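Local coordinates for myosin IE heavy chain (Dictyostelium discoideum, PDB 1LKX), which binds actin and hydrolyses ATP, an activity stimulated by actin, through the motor domain that forms this chain, and may move membranes relative to actin, at residues E21-K33 / Q595-Q607. Residues are numbered along the deposited sequence; the frame is centred on the assembly and turned at random.
Unlike the reference sequence in segment 21-33: Glu26 (reference Asp). Unlike the reference sequence in segment 595-607: Val604 (reference Asp).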
loop_
_atom_site.group_PDB
_atom_site.type_symbol
_atom_site.label_atom_id
_atom_site.label_comp_id
_atom_site.label_asym_id
_atom_site.label_seq_id
_atom_site.Cartn_x
_atom_site.Cartn_y
_atom_site.Cartn_z
ATOM N N GLU A 21 -24.757 12.860 -8.513
ATOM C CA GLU A 21 -23.391 13.212 -8.161
ATOM C C GLU A 21 -23.319 14.526 -7.394
ATOM O O GLU A 21 -22.602 14.625 -6.401
ATOM C CB GLU A 21 -22.521 13.300 -9.409
ATOM C CG GLU A 21 -21.123 13.818 -9.136
ATOM C CD GLU A 21 -20.220 13.752 -10.351
ATOM O OE1 GLU A 21 -19.894 12.623 -10.783
ATOM O OE2 GLU A 21 -19.838 14.829 -10.868
ATOM N N ASN A 22 -24.059 15.536 -7.836
ATOM C CA ASN A 22 -24.029 16.816 -7.130
ATOM C C ASN A 22 -24.514 16.688 -5.690
ATOM O O ASN A 22 -23.909 17.230 -4.770
ATOM C CB ASN A 22 -24.865 17.862 -7.864
ATOM C CG ASN A 22 -24.216 18.313 -9.158
ATOM O OD1 ASN A 22 -23.008 18.167 -9.341
ATOM N ND2 ASN A 22 -25.008 18.877 -10.053
ATOM N N ALA A 23 -25.614 15.969 -5.504
ATOM C CA ALA A 23 -26.159 15.757 -4.173
ATOM C C ALA A 23 -25.057 15.168 -3.320
ATOM O O ALA A 23 -24.735 15.681 -2.249
ATOM C CB ALA A 23 -27.318 14.790 -4.246
ATOM N N PHE A 24 -24.478 14.088 -3.833
ATOM C CA PHE A 24 -23.399 13.360 -3.178
ATOM C C PHE A 24 -22.306 14.287 -2.661
ATOM O O PHE A 24 -22.001 14.289 -1.468
ATOM C CB PHE A 24 -22.810 12.333 -4.156
ATOM C CG PHE A 24 -21.967 11.273 -3.504
ATOM C CD1 PHE A 24 -22.287 9.930 -3.655
ATOM C CD2 PHE A 24 -20.835 11.615 -2.760
ATOM C CE1 PHE A 24 -21.491 8.932 -3.076
ATOM C CE2 PHE A 24 -20.026 10.630 -2.174
ATOM C CZ PHE A 24 -20.354 9.284 -2.331
ATOM N N ILE A 25 -21.717 15.071 -3.553
ATOM C CA ILE A 25 -20.658 15.980 -3.146
ATOM C C ILE A 25 -21.127 16.988 -2.101
ATOM O O ILE A 25 -20.392 17.295 -1.165
ATOM C CB ILE A 25 -20.081 16.756 -4.352
ATOM C CG1 ILE A 25 -19.204 15.844 -5.206
ATOM C CG2 ILE A 25 -19.227 17.921 -3.867
ATOM C CD1 ILE A 25 -19.933 14.709 -5.835
ATOM N N GLU A 26 -22.347 17.497 -2.264
ATOM C CA GLU A 26 -22.898 18.479 -1.343
ATOM C C GLU A 26 -23.006 17.896 0.055
ATOM O O GLU A 26 -22.647 18.553 1.044
ATOM C CB GLU A 26 -24.263 18.957 -1.841
ATOM C CG GLU A 26 -24.188 19.638 -3.210
ATOM C CD GLU A 26 -25.509 20.255 -3.678
ATOM O OE1 GLU A 26 -26.532 19.534 -3.732
ATOM O OE2 GLU A 26 -25.522 21.467 -4.005
ATOM N N ASN A 27 -23.488 16.660 0.137
ATOM C CA ASN A 27 -23.628 15.981 1.427
ATOM C C ASN A 27 -22.246 15.747 2.040
ATOM O O ASN A 27 -22.018 16.060 3.209
ATOM C CB ASN A 27 -24.366 14.641 1.249
ATOM C CG ASN A 27 -24.521 13.866 2.562
ATOM O OD1 ASN A 27 -23.571 13.260 3.057
ATOM N ND2 ASN A 27 -25.720 13.887 3.126
ATOM N N LEU A 28 -21.326 15.214 1.235
ATOM C CA LEU A 28 -19.970 14.932 1.678
ATOM C C LEU A 28 -19.232 16.189 2.148
ATOM O O LEU A 28 -18.566 16.188 3.190
ATOM C CB LEU A 28 -19.219 14.252 0.546
ATOM C CG LEU A 28 -17.805 13.752 0.793
ATOM C CD1 LEU A 28 -17.544 12.593 -0.132
ATOM C CD2 LEU A 28 -16.807 14.853 0.563
ATOM N N THR A 29 -19.349 17.267 1.383
ATOM C CA THR A 29 -18.706 18.525 1.745
ATOM C C THR A 29 -19.255 19.042 3.071
ATOM O O THR A 29 -18.535 19.583 3.910
ATOM C CB THR A 29 -18.982 19.590 0.704
ATOM O OG1 THR A 29 -18.597 19.101 -0.579
ATOM C CG2 THR A 29 -18.211 20.855 1.023
ATOM N N MET A 30 -20.557 18.882 3.233
ATOM C CA MET A 30 -21.253 19.318 4.426
ATOM C C MET A 30 -20.715 18.597 5.652
ATOM O O MET A 30 -20.358 19.231 6.641
ATOM C CB MET A 30 -22.728 19.014 4.263
ATOM C CG MET A 30 -23.651 19.910 5.040
ATOM S SD MET A 30 -25.323 19.319 4.799
ATOM C CE MET A 30 -25.464 19.318 2.953
ATOM N N ARG A 31 -20.668 17.270 5.578
ATOM C CA ARG A 31 -20.170 16.453 6.674
ATOM C C ARG A 31 -18.736 16.858 7.001
ATOM O O ARG A 31 -18.425 17.261 8.115
ATOM C CB ARG A 31 -20.169 14.972 6.281
ATOM C CG ARG A 31 -21.406 14.475 5.557
ATOM C CD ARG A 31 -22.590 14.288 6.491
ATOM N NE ARG A 31 -22.866 12.883 6.802
ATOM C CZ ARG A 31 -22.111 12.113 7.582
ATOM N NH1 ARG A 31 -21.011 12.598 8.145
ATOM N NH2 ARG A 31 -22.472 10.860 7.814
ATOM N N HIS A 32 -17.864 16.749 6.008
ATOM C CA HIS A 32 -16.458 17.065 6.201
ATOM C C HIS A 32 -16.184 18.399 6.867
ATOM O O HIS A 32 -15.357 18.496 7.767
ATOM C CB HIS A 32 -15.701 17.030 4.876
ATOM C CG HIS A 32 -14.234 17.285 5.032
ATOM N ND1 HIS A 32 -13.367 16.353 5.562
ATOM C CD2 HIS A 32 -13.493 18.390 4.788
ATOM C CE1 HIS A 32 -12.155 16.873 5.637
ATOM N NE2 HIS A 32 -12.204 18.109 5.174
ATOM N N LYS A 33 -16.869 19.428 6.408
ATOM C CA LYS A 33 -16.670 20.755 6.956
ATOM C C LYS A 33 -16.967 20.796 8.456
ATOM O O LYS A 33 -16.430 21.641 9.178
ATOM C CB LYS A 33 -17.557 21.758 6.215
ATOM C CG LYS A 33 -16.818 22.975 5.667
ATOM C CD LYS A 33 -16.152 22.684 4.329
ATOM C CE LYS A 33 -15.565 23.957 3.691
ATOM N NZ LYS A 33 -15.130 23.774 2.257
ATOM N N GLN A 595 -4.794 21.211 3.931
ATOM C CA GLN A 595 -5.587 22.187 4.674
ATOM C C GLN A 595 -6.684 21.501 5.459
ATOM O O GLN A 595 -7.503 20.775 4.906
ATOM C CB GLN A 595 -6.250 23.186 3.732
ATOM C CG GLN A 595 -5.352 24.267 3.166
ATOM C CD GLN A 595 -6.042 25.029 2.046
ATOM O OE1 GLN A 595 -6.100 24.556 0.900
ATOM N NE2 GLN A 595 -6.596 26.200 2.375
ATOM N N ALA A 596 -6.711 21.748 6.756
ATOM C CA ALA A 596 -7.731 21.151 7.594
ATOM C C ALA A 596 -9.071 21.766 7.231
ATOM O O ALA A 596 -9.156 22.956 6.941
ATOM C CB ALA A 596 -7.419 21.411 9.048
ATOM N N GLY A 597 -10.118 20.956 7.234
ATOM C CA GLY A 597 -11.436 21.475 6.916
ATOM C C GLY A 597 -11.600 22.227 5.605
ATOM O O GLY A 597 -12.180 23.303 5.584
ATOM N N VAL A 598 -11.105 21.668 4.506
ATOM C CA VAL A 598 -11.240 22.305 3.193
ATOM C C VAL A 598 -11.522 21.279 2.107
ATOM O O VAL A 598 -10.895 20.213 2.067
ATOM C CB VAL A 598 -9.964 23.052 2.779
ATOM C CG1 VAL A 598 -10.132 23.605 1.374
ATOM C CG2 VAL A 598 -9.662 24.163 3.765
ATOM N N ILE A 599 -12.459 21.603 1.223
ATOM C CA ILE A 599 -12.785 20.701 0.135
ATOM C C ILE A 599 -12.405 21.297 -1.207
ATOM O O ILE A 599 -12.603 22.485 -1.437
ATOM C CB ILE A 599 -14.276 20.350 0.119
ATOM C CG1 ILE A 599 -14.573 19.315 1.202
ATOM C CG2 ILE A 599 -14.669 19.787 -1.242
ATOM C CD1 ILE A 599 -13.929 17.956 0.954
ATOM N N ASP A 600 -11.849 20.454 -2.078
ATOM C CA ASP A 600 -11.435 20.846 -3.415
ATOM C C ASP A 600 -12.500 20.276 -4.342
ATOM O O ASP A 600 -12.298 19.259 -4.989
ATOM C CB ASP A 600 -10.073 20.232 -3.724
ATOM C CG ASP A 600 -9.384 20.883 -4.913
ATOM O OD1 ASP A 600 -10.004 20.967 -5.998
ATOM O OD2 ASP A 600 -8.212 21.305 -4.757
ATOM N N GLU A 601 -13.643 20.943 -4.382
ATOM C CA GLU A 601 -14.786 20.523 -5.185
ATOM C C GLU A 601 -14.469 19.624 -6.378
ATOM O O GLU A 601 -14.830 18.455 -6.386
ATOM C CB GLU A 601 -15.549 21.759 -5.660
ATOM C CG GLU A 601 -16.805 21.470 -6.498
ATOM C CD GLU A 601 -18.017 21.094 -5.653
ATOM O OE1 GLU A 601 -19.148 21.071 -6.203
ATOM O OE2 GLU A 601 -17.831 20.825 -4.445
ATOM N N ASP A 602 -13.802 20.172 -7.387
ATOM C CA ASP A 602 -13.460 19.407 -8.596
ATOM C C ASP A 602 -12.709 18.129 -8.262
ATOM O O ASP A 602 -13.119 17.022 -8.606
ATOM C CB ASP A 602 -12.588 20.254 -9.542
ATOM C CG ASP A 602 -13.381 21.323 -10.289
ATOM O OD1 ASP A 602 -14.097 20.977 -11.260
ATOM O OD2 ASP A 602 -13.287 22.507 -9.894
ATOM N N ARG A 603 -11.589 18.326 -7.592
ATOM C CA ARG A 603 -10.700 17.266 -7.174
ATOM C C ARG A 603 -11.466 16.111 -6.526
ATOM O O ARG A 603 -11.266 14.946 -6.867
ATOM C CB ARG A 603 -9.699 17.872 -6.207
ATOM C CG ARG A 603 -8.438 17.126 -6.073
ATOM C CD ARG A 603 -7.530 17.224 -7.279
ATOM N NE ARG A 603 -6.367 16.409 -6.970
ATOM C CZ ARG A 603 -6.416 15.093 -6.792
ATOM N NH1 ARG A 603 -7.558 14.435 -6.917
ATOM N NH2 ARG A 603 -5.335 14.447 -6.409
ATOM N N VAL A 604 -12.348 16.438 -5.594
ATOM C CA VAL A 604 -13.142 15.427 -4.905
ATOM C C VAL A 604 -14.213 14.857 -5.826
ATOM O O VAL A 604 -14.563 13.684 -5.744
ATOM C CB VAL A 604 -13.816 16.011 -3.640
ATOM C CG1 VAL A 604 -14.876 15.053 -3.129
ATOM C CG2 VAL A 604 -12.759 16.267 -2.556
ATOM N N ARG A 605 -14.738 15.693 -6.704
ATOM C CA ARG A 605 -15.749 15.233 -7.643
ATOM C C ARG A 605 -15.121 14.169 -8.559
ATOM O O ARG A 605 -15.755 13.165 -8.897
ATOM C CB ARG A 605 -16.266 16.416 -8.468
ATOM C CG ARG A 605 -17.362 16.050 -9.448
ATOM C CD ARG A 605 -17.732 17.227 -10.337
ATOM N NE ARG A 605 -18.299 18.333 -9.575
ATOM C CZ ARG A 605 -19.567 18.399 -9.176
ATOM N NH1 ARG A 605 -20.417 17.420 -9.478
ATOM N NH2 ARG A 605 -19.975 19.442 -8.460
ATOM N N HIS A 606 -13.865 14.393 -8.944
ATOM C CA HIS A 606 -13.149 13.465 -9.812
ATOM C C HIS A 606 -13.078 12.110 -9.145
ATOM O O HIS A 606 -13.517 11.111 -9.717
ATOM C CB HIS A 606 -11.730 13.988 -10.106
ATOM C CG HIS A 606 -10.943 13.144 -11.071
ATOM N ND1 HIS A 606 -11.497 12.589 -12.207
ATOM C CD2 HIS A 606 -9.638 12.779 -11.075
ATOM C CE1 HIS A 606 -10.568 11.915 -12.866
ATOM N NE2 HIS A 606 -9.430 12.014 -12.200
ATOM N N GLN A 607 -12.534 12.081 -7.933
ATOM C CA GLN A 607 -12.402 10.836 -7.178
ATOM C C GLN A 607 -13.735 10.109 -7.065
ATOM O O GLN A 607 -13.827 8.914 -7.360
ATOM C CB GLN A 607 -11.872 11.119 -5.776
ATOM C CG GLN A 607 -10.421 11.568 -5.728
ATOM C CD GLN A 607 -10.070 12.231 -4.400
ATOM O OE1 GLN A 607 -10.374 13.403 -4.183
ATOM N NE2 GLN A 607 -9.442 11.474 -3.500
#
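Arg605 NH1 reaches the N-terminal end of helix 21-33, where it donates to two oxygens. It forms a salt bridge with Glu21 OE2 (3.0 Å); the hydrogen bond within it is nearly straight (167°), lies in the guanidinium plane and uses the anti lone pair of the carboxylate. The bond to Asn22 OD1 (2.7 Å) is more bent and is tilted from that plane; the amide stands almost perpendicular to the guanidinium, at 87°. A bend at chi3 (-64°) swings the arginine's end toward helix 21-33, while Glu601 OE1 forms a salt bridge with Arg605 NH2 at 2.9 Å, though its hydrogen bond is weak. Further along the same helix the packing becomes mainly apolar. Ile25 CG1 lies 4.3 Å from Arg605 CA, Leu28 CD2 meets Val604 CG1 at 4.2 Å, and Ile599 lays CG1 against both Thr29 CG2 (4.0 Å) and His32 CD2 (3.9 Å). In the next shell, His32 ND1 bonds to Thr48 OG1, and Val604 rests on Ile588 of strand 581-588. The contact thus joins helix 21-33 of the motor domain to the actin-binding region; Glu21, shared with Arg609, and Glu601 probably offset the charge of Arg605.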